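Local coordinates for taurocyamine kinase (Schistosoma mansoni, PDB 4WOD), which catalyses the reversible, magnesium-dependent transfer of phosphate between ATP and guanidino phosphagens, forming N-phosphotaurocyamine from taurocyamine, at residues 291-296 / 317-322; 4-9 / 30-35. The protein carries 4 engineered substitutions. One frame throughout, in Å; residues are numbered along the deposited sequence.

Contact 1 of 2, residues 291-296 / 317-322; sequences PNFKEI and GIYDLS
F293 reaches from the first turn of helix 293-299 and sets the rim of its ring against a face of Y319 on strand 318-323. The two rings form an edge-to-face (T-shaped) pair: their centroids lie 5.2 Å apart and their planes meet at 65°. The atom that leads is F293 CE2, 3.9 Å from Y319 CE1, while F293 CZ stands 4.1 Å from Y319 CD1, so the phenylalanine lies over the rim of the tyrosine ring and not over its middle. The F293 ring swings away from its backbone N (chi1 170°) and out to the strand; the CA atoms of F293 and Y319 are 11.5 Å apart, and the rings bridge the distance between the backbones.

Packing is closest at this pair, and F293 and Y319 contribute most of the 104 Å² buried between the segments. L321 adds a looser flank, with its CD2 4.7 Å from F293 CZ. F293 is buried and also packs on P304 of the edge strand 302-306 and on I284; Y319 is partly exposed, and K294, next to F293, is solvent-exposed.

On the strand side, backbone bonds to A282 hold Y319 in the antiparallel sheet of the catalytic domain. The nearest atoms of G306, a predicted ATP-binding residue, and of the Y319 side chain are about 4 Å apart. No polar bond joins the two segments, so dispersion and the weak electrostatics of ring C-H groups against a pi face hold F293 against Y319, and P304 adds to the apolar contact, close to the probable nucleotide site.

Contact 2 of 2, residues 4-9 / 30-35; sequences ESLQNL and DIVKKY
L6 lays its CD2 methyl over the backbone of V32, 3.9 Å from V32 CA, where the start of helix 6-14 meets helix 29-35. CB of L6 points toward helix 29-35, and a chi1 near 180° (-178°) carries CG and its methyls on over V32. The two side chains slide past each other in opposite directions. Both valine branches make contact: V32 CG1 is 4.1 Å from L6 CD2, and V32 CG2 is 4.2 Å from L6 CG. More loosely, L6 CD2 comes within 4.4 Å of Y35 C. Q7 adds a marginal touch at the solvent-exposed border, its CB lying 4.4 Å from V32 CG1. The two segments bury 162 Å² in all.

The helix start that presents L6 is fixed locally. S5 is the N-cap, its OG accepting from N8 N at 3.2 Å. The same asparagine donates through ND2 back to E4 OE2 at 2.9 Å, a nearly straight bond (164°) with the acceptor close to the amide plane.

L6 also touches V50 of helix 46-55, and V32 touches L27 and Q10, all in the N-terminal domain. The side-chain contact across the interface is mainly aliphatic, which implies that shape and burial position the two helices, while hydrogen bonds among E4, S5 and N8 order the start of helix 6-14 and Y35 OH ties the end of helix 29-35 to D75 N.

Both contacts belong to the first of the two approximate repeats, residues 1-363, but they share no helix, strand or sheet. Along the chain contact 2 closes first, within the N-terminal phosphagen kinase domain, and contact 1 opens much later, within the C-terminal catalytic domain. Their centres are 39 Å apart and their nearest atoms about 28 Å, so neither touches the other. Contact 2 joins two short helices of the small helical domain; contact 1 joins a helix to the eight-stranded antiparallel sheet. Each packs its own domain, though 291-296 also meets the second repeat through R414 and R556, and together they sample the two-domain build of one phosphagen kinase unit.

Contact 1 of 2, residues 291-296 / 317-322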
loop_
_atom_site.group_PDB
_atom_site.type_symbol
_atom_site.label_atom_id
_atom_site.label_comp_id
_atom_site.label_asym_id
_atom_site.label_seq_id
_atom_site.Cartn_x
_atom_site.Cartn_y
_atom_site.Cartn_z
ATOM N N PRO A 291 4.824 -4.643 -6.135
ATOM C CA PRO A 291 3.737 -4.743 -5.150
ATOM C C PRO A 291 3.600 -3.495 -4.288
ATOM O O PRO A 291 2.473 -3.097 -3.963
ATOM C CB PRO A 291 4.143 -5.951 -4.312
ATOM C CG PRO A 291 4.912 -6.806 -5.269
ATOM C CD PRO A 291 5.707 -5.821 -6.101
ATOM N N ASN A 292 4.726 -2.875 -3.947
ATOM C CA ASN A 292 4.723 -1.664 -3.154
ATOM C C ASN A 292 5.030 -0.389 -3.966
ATOM O O ASN A 292 5.620 0.555 -3.433
ATOM C CB ASN A 292 5.726 -1.802 -2.001
ATOM C CG ASN A 292 7.126 -2.116 -2.487
ATOM O OD1 ASN A 292 7.301 -2.662 -3.577
ATOM N ND2 ASN A 292 8.131 -1.766 -1.685
ATOM N N PHE A 293 4.627 -0.376 -5.237
ATOM C CA PHE A 293 4.736 0.799 -6.125
ATOM C C PHE A 293 4.360 2.103 -5.423
ATOM O O PHE A 293 5.163 3.026 -5.345
ATOM C CB PHE A 293 3.850 0.590 -7.367
ATOM C CG PHE A 293 3.692 1.820 -8.251
ATOM C CD1 PHE A 293 4.794 2.443 -8.819
ATOM C CD2 PHE A 293 2.420 2.311 -8.559
ATOM C CE1 PHE A 293 4.632 3.559 -9.648
ATOM C CE2 PHE A 293 2.252 3.415 -9.387
ATOM C CZ PHE A 293 3.361 4.041 -9.931
ATOM N N LYS A 294 3.146 2.168 -4.884
ATOM C CA LYS A 294 2.706 3.361 -4.148
ATOM C C LYS A 294 3.669 3.766 -3.024
ATOM O O LYS A 294 4.013 4.949 -2.886
ATOM C CB LYS A 294 1.303 3.144 -3.569
ATOM C CG LYS A 294 0.224 2.908 -4.623
ATOM C CD LYS A 294 -0.022 4.157 -5.455
ATOM C CE LYS A 294 -1.088 3.948 -6.539
ATOM N NZ LYS A 294 -2.452 3.691 -5.994
ATOM N N GLU A 295 4.110 2.798 -2.226
ATOM C CA GLU A 295 4.968 3.100 -1.095
ATOM C C GLU A 295 6.313 3.594 -1.601
ATOM O O GLU A 295 6.890 4.521 -1.028
ATOM C CB GLU A 295 5.144 1.879 -0.184
ATOM C CG GLU A 295 3.865 1.450 0.580
ATOM C CD GLU A 295 2.761 0.869 -0.329
ATOM O OE1 GLU A 295 3.055 0.476 -1.485
ATOM O OE2 GLU A 295 1.585 0.816 0.109
ATOM N N ILE A 296 6.793 2.981 -2.683
ATOM C CA ILE A 296 8.060 3.383 -3.298
ATOM C C ILE A 296 8.003 4.851 -3.717
ATOM O O ILE A 296 8.907 5.631 -3.394
ATOM C CB ILE A 296 8.405 2.509 -4.513
ATOM C CG1 ILE A 296 8.627 1.058 -4.073
ATOM C CG2 ILE A 296 9.663 3.037 -5.217
ATOM C CD1 ILE A 296 9.111 0.148 -5.175
ATOM N N GLY A 317 0.754 1.529 -18.103
ATOM C CA GLY A 317 2.083 1.794 -17.595
ATOM C C GLY A 317 2.454 3.260 -17.713
ATOM O O GLY A 317 3.580 3.640 -17.394
ATOM N N ILE A 318 1.514 4.086 -18.164
ATOM C CA ILE A 318 1.724 5.530 -18.171
ATOM C C ILE A 318 1.077 6.171 -16.947
ATOM O O ILE A 318 -0.128 6.057 -16.748
ATOM C CB ILE A 318 1.169 6.191 -19.434
ATOM C CG1 ILE A 318 1.901 5.662 -20.667
ATOM C CG2 ILE A 318 1.331 7.695 -19.346
ATOM C CD1 ILE A 318 1.571 6.404 -21.931
ATOM N N TYR A 319 1.886 6.843 -16.132
ATOM C CA TYR A 319 1.393 7.437 -14.895
ATOM C C TYR A 319 1.726 8.901 -14.786
ATOM O O TYR A 319 2.723 9.362 -15.340
ATOM C CB TYR A 319 1.967 6.716 -13.677
ATOM C CG TYR A 319 1.347 5.365 -13.477
ATOM C CD1 TYR A 319 0.357 5.171 -12.511
ATOM C CD2 TYR A 319 1.718 4.289 -14.276
ATOM C CE1 TYR A 319 -0.229 3.937 -12.335
ATOM C CE2 TYR A 319 1.136 3.059 -14.117
ATOM C CZ TYR A 319 0.172 2.878 -13.137
ATOM O OH TYR A 319 -0.402 1.637 -12.977
ATOM N N ASP A 320 0.875 9.616 -14.058
ATOM C CA ASP A 320 1.171 10.971 -13.622
ATOM C C ASP A 320 1.918 10.882 -12.294
ATOM O O ASP A 320 1.437 10.272 -11.334
ATOM C CB ASP A 320 -0.118 11.787 -13.484
ATOM C CG ASP A 320 0.141 13.252 -13.160
ATOM O OD1 ASP A 320 0.399 13.563 -11.978
ATOM O OD2 ASP A 320 0.066 14.100 -14.081
ATOM N N LEU A 321 3.112 11.462 -12.257
ATOM C CA LEU A 321 3.953 11.480 -11.067
ATOM C C LEU A 321 4.161 12.922 -10.654
ATOM O O LEU A 321 4.680 13.691 -11.447
ATOM C CB LEU A 321 5.316 10.831 -11.339
ATOM C CG LEU A 321 5.286 9.401 -11.885
ATOM C CD1 LEU A 321 6.693 8.963 -12.225
ATOM C CD2 LEU A 321 4.665 8.471 -10.849
ATOM N N SER A 322 3.774 13.282 -9.434
ATOM C CA SER A 322 3.942 14.667 -8.950
ATOM C C SER A 322 4.514 14.750 -7.521
ATOM O O SER A 322 4.502 13.770 -6.791
ATOM C CB SER A 322 2.601 15.409 -9.009
ATOM O OG SER A 322 1.613 14.752 -8.240
#

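Contact 2 of 2, residues 4-9 / 30-35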
loop_
_atom_site.group_PDB
_atom_site.type_symbol
_atom_site.label_atom_id
_atom_site.label_comp_id
_atom_site.label_asym_id
_atom_site.label_seq_id
_atom_site.Cartn_x
_atom_site.Cartn_y
_atom_site.Cartn_z
ATOM N N GLU A 4 -28.990 22.388 3.366
ATOM C CA GLU A 4 -29.592 21.950 4.636
ATOM C C GLU A 4 -28.857 22.469 5.880
ATOM O O GLU A 4 -27.682 22.866 5.813
ATOM C CB GLU A 4 -29.646 20.418 4.704
ATOM C CG GLU A 4 -30.365 19.788 3.537
ATOM C CD GLU A 4 -30.991 18.434 3.861
ATOM O OE1 GLU A 4 -31.125 17.627 2.916
ATOM O OE2 GLU A 4 -31.373 18.187 5.032
ATOM N N SER A 5 -29.548 22.460 7.017
ATOM C CA SER A 5 -28.875 22.684 8.299
ATOM C C SER A 5 -27.617 21.835 8.474
ATOM O O SER A 5 -27.538 20.684 8.012
ATOM C CB SER A 5 -29.829 22.425 9.468
ATOM O OG SER A 5 -30.203 21.067 9.483
ATOM N N LEU A 6 -26.626 22.430 9.127
ATOM C CA LEU A 6 -25.402 21.723 9.481
ATOM C C LEU A 6 -25.699 20.443 10.272
ATOM O O LEU A 6 -25.128 19.386 9.993
ATOM C CB LEU A 6 -24.476 22.644 10.281
ATOM C CG LEU A 6 -23.112 22.106 10.716
ATOM C CD1 LEU A 6 -22.243 21.777 9.501
ATOM C CD2 LEU A 6 -22.444 23.121 11.632
ATOM N N GLN A 7 -26.627 20.513 11.220
ATOM C CA GLN A 7 -26.944 19.294 11.964
ATOM C C GLN A 7 -27.483 18.195 11.044
ATOM O O GLN A 7 -27.126 17.023 11.224
ATOM C CB GLN A 7 -27.929 19.581 13.104
ATOM C CG GLN A 7 -29.224 20.221 12.670
ATOM C CD GLN A 7 -30.132 20.562 13.851
ATOM O OE1 GLN A 7 -29.757 20.400 15.015
ATOM N NE2 GLN A 7 -31.327 21.029 13.548
ATOM N N ASN A 8 -28.308 18.550 10.053
ATOM C CA ASN A 8 -28.808 17.554 9.098
ATOM C C ASN A 8 -27.691 16.917 8.311
ATOM O O ASN A 8 -27.696 15.718 8.054
ATOM C CB ASN A 8 -29.792 18.158 8.092
ATOM C CG ASN A 8 -31.173 18.384 8.682
ATOM O OD1 ASN A 8 -31.344 18.361 9.897
ATOM N ND2 ASN A 8 -32.158 18.626 7.818
ATOM N N LEU A 9 -26.754 17.753 7.887
ATOM C CA LEU A 9 -25.659 17.308 7.034
ATOM C C LEU A 9 -24.735 16.379 7.833
ATOM O O LEU A 9 -24.234 15.367 7.317
ATOM C CB LEU A 9 -24.892 18.525 6.470
ATOM C CG LEU A 9 -25.601 19.419 5.431
ATOM C CD1 LEU A 9 -24.716 20.611 4.980
ATOM C CD2 LEU A 9 -26.090 18.619 4.229
ATOM N N ASP A 30 -19.604 18.690 19.134
ATOM C CA ASP A 30 -19.157 19.952 19.720
ATOM C C ASP A 30 -18.904 20.991 18.634
ATOM O O ASP A 30 -19.194 22.178 18.811
ATOM C CB ASP A 30 -17.890 19.752 20.557
ATOM C CG ASP A 30 -18.156 18.986 21.842
ATOM O OD1 ASP A 30 -19.348 18.802 22.187
ATOM O OD2 ASP A 30 -17.178 18.580 22.504
ATOM N N ILE A 31 -18.349 20.533 17.517
ATOM C CA ILE A 31 -18.054 21.420 16.395
ATOM C C ILE A 31 -19.348 21.989 15.805
ATOM O O ILE A 31 -19.450 23.181 15.529
ATOM C CB ILE A 31 -17.248 20.684 15.294
ATOM C CG1 ILE A 31 -15.770 20.550 15.702
ATOM C CG2 ILE A 31 -17.395 21.403 13.940
ATOM C CD1 ILE A 31 -14.989 21.895 15.774
ATOM N N VAL A 32 -20.342 21.130 15.623
ATOM C CA VAL A 32 -21.650 21.569 15.128
ATOM C C VAL A 32 -22.281 22.584 16.072
ATOM O O VAL A 32 -22.809 23.613 15.639
ATOM C CB VAL A 32 -22.606 20.377 14.941
ATOM C CG1 VAL A 32 -24.049 20.849 14.691
ATOM C CG2 VAL A 32 -22.132 19.500 13.804
ATOM N N LYS A 33 -22.216 22.296 17.367
ATOM C CA LYS A 33 -22.793 23.178 18.381
ATOM C C LYS A 33 -22.121 24.544 18.371
ATOM O O LYS A 33 -22.773 25.577 18.498
ATOM C CB LYS A 33 -22.660 22.544 19.759
ATOM C CG LYS A 33 -23.479 23.221 20.831
ATOM C CD LYS A 33 -23.816 22.208 21.918
ATOM C CE LYS A 33 -24.424 20.954 21.289
ATOM N NZ LYS A 33 -24.376 19.760 22.185
ATOM N N LYS A 34 -20.805 24.539 18.207
ATOM C CA LYS A 34 -20.048 25.779 18.198
ATOM C C LYS A 34 -20.360 26.652 16.978
ATOM O O LYS A 34 -20.491 27.864 17.105
ATOM C CB LYS A 34 -18.552 25.481 18.249
ATOM C CG LYS A 34 -17.697 26.729 18.293
ATOM C CD LYS A 34 -16.246 26.385 18.583
ATOM C CE LYS A 34 -15.484 27.650 18.947
ATOM N NZ LYS A 34 -14.033 27.388 19.037
ATOM N N TYR A 35 -20.484 26.038 15.798
ATOM C CA TYR A 35 -20.489 26.803 14.552
ATOM C C TYR A 35 -21.808 26.874 13.775
ATOM O O TYR A 35 -21.853 27.464 12.704
ATOM C CB TYR A 35 -19.426 26.236 13.620
ATOM C CG TYR A 35 -17.987 26.432 14.084
ATOM C CD1 TYR A 35 -17.513 27.688 14.459
ATOM C CD2 TYR A 35 -17.101 25.361 14.105
ATOM C CE1 TYR A 35 -16.192 27.860 14.866
ATOM C CE2 TYR A 35 -15.779 25.525 14.505
ATOM C CZ TYR A 35 -15.333 26.773 14.877
ATOM O OH TYR A 35 -14.019 26.920 15.254
#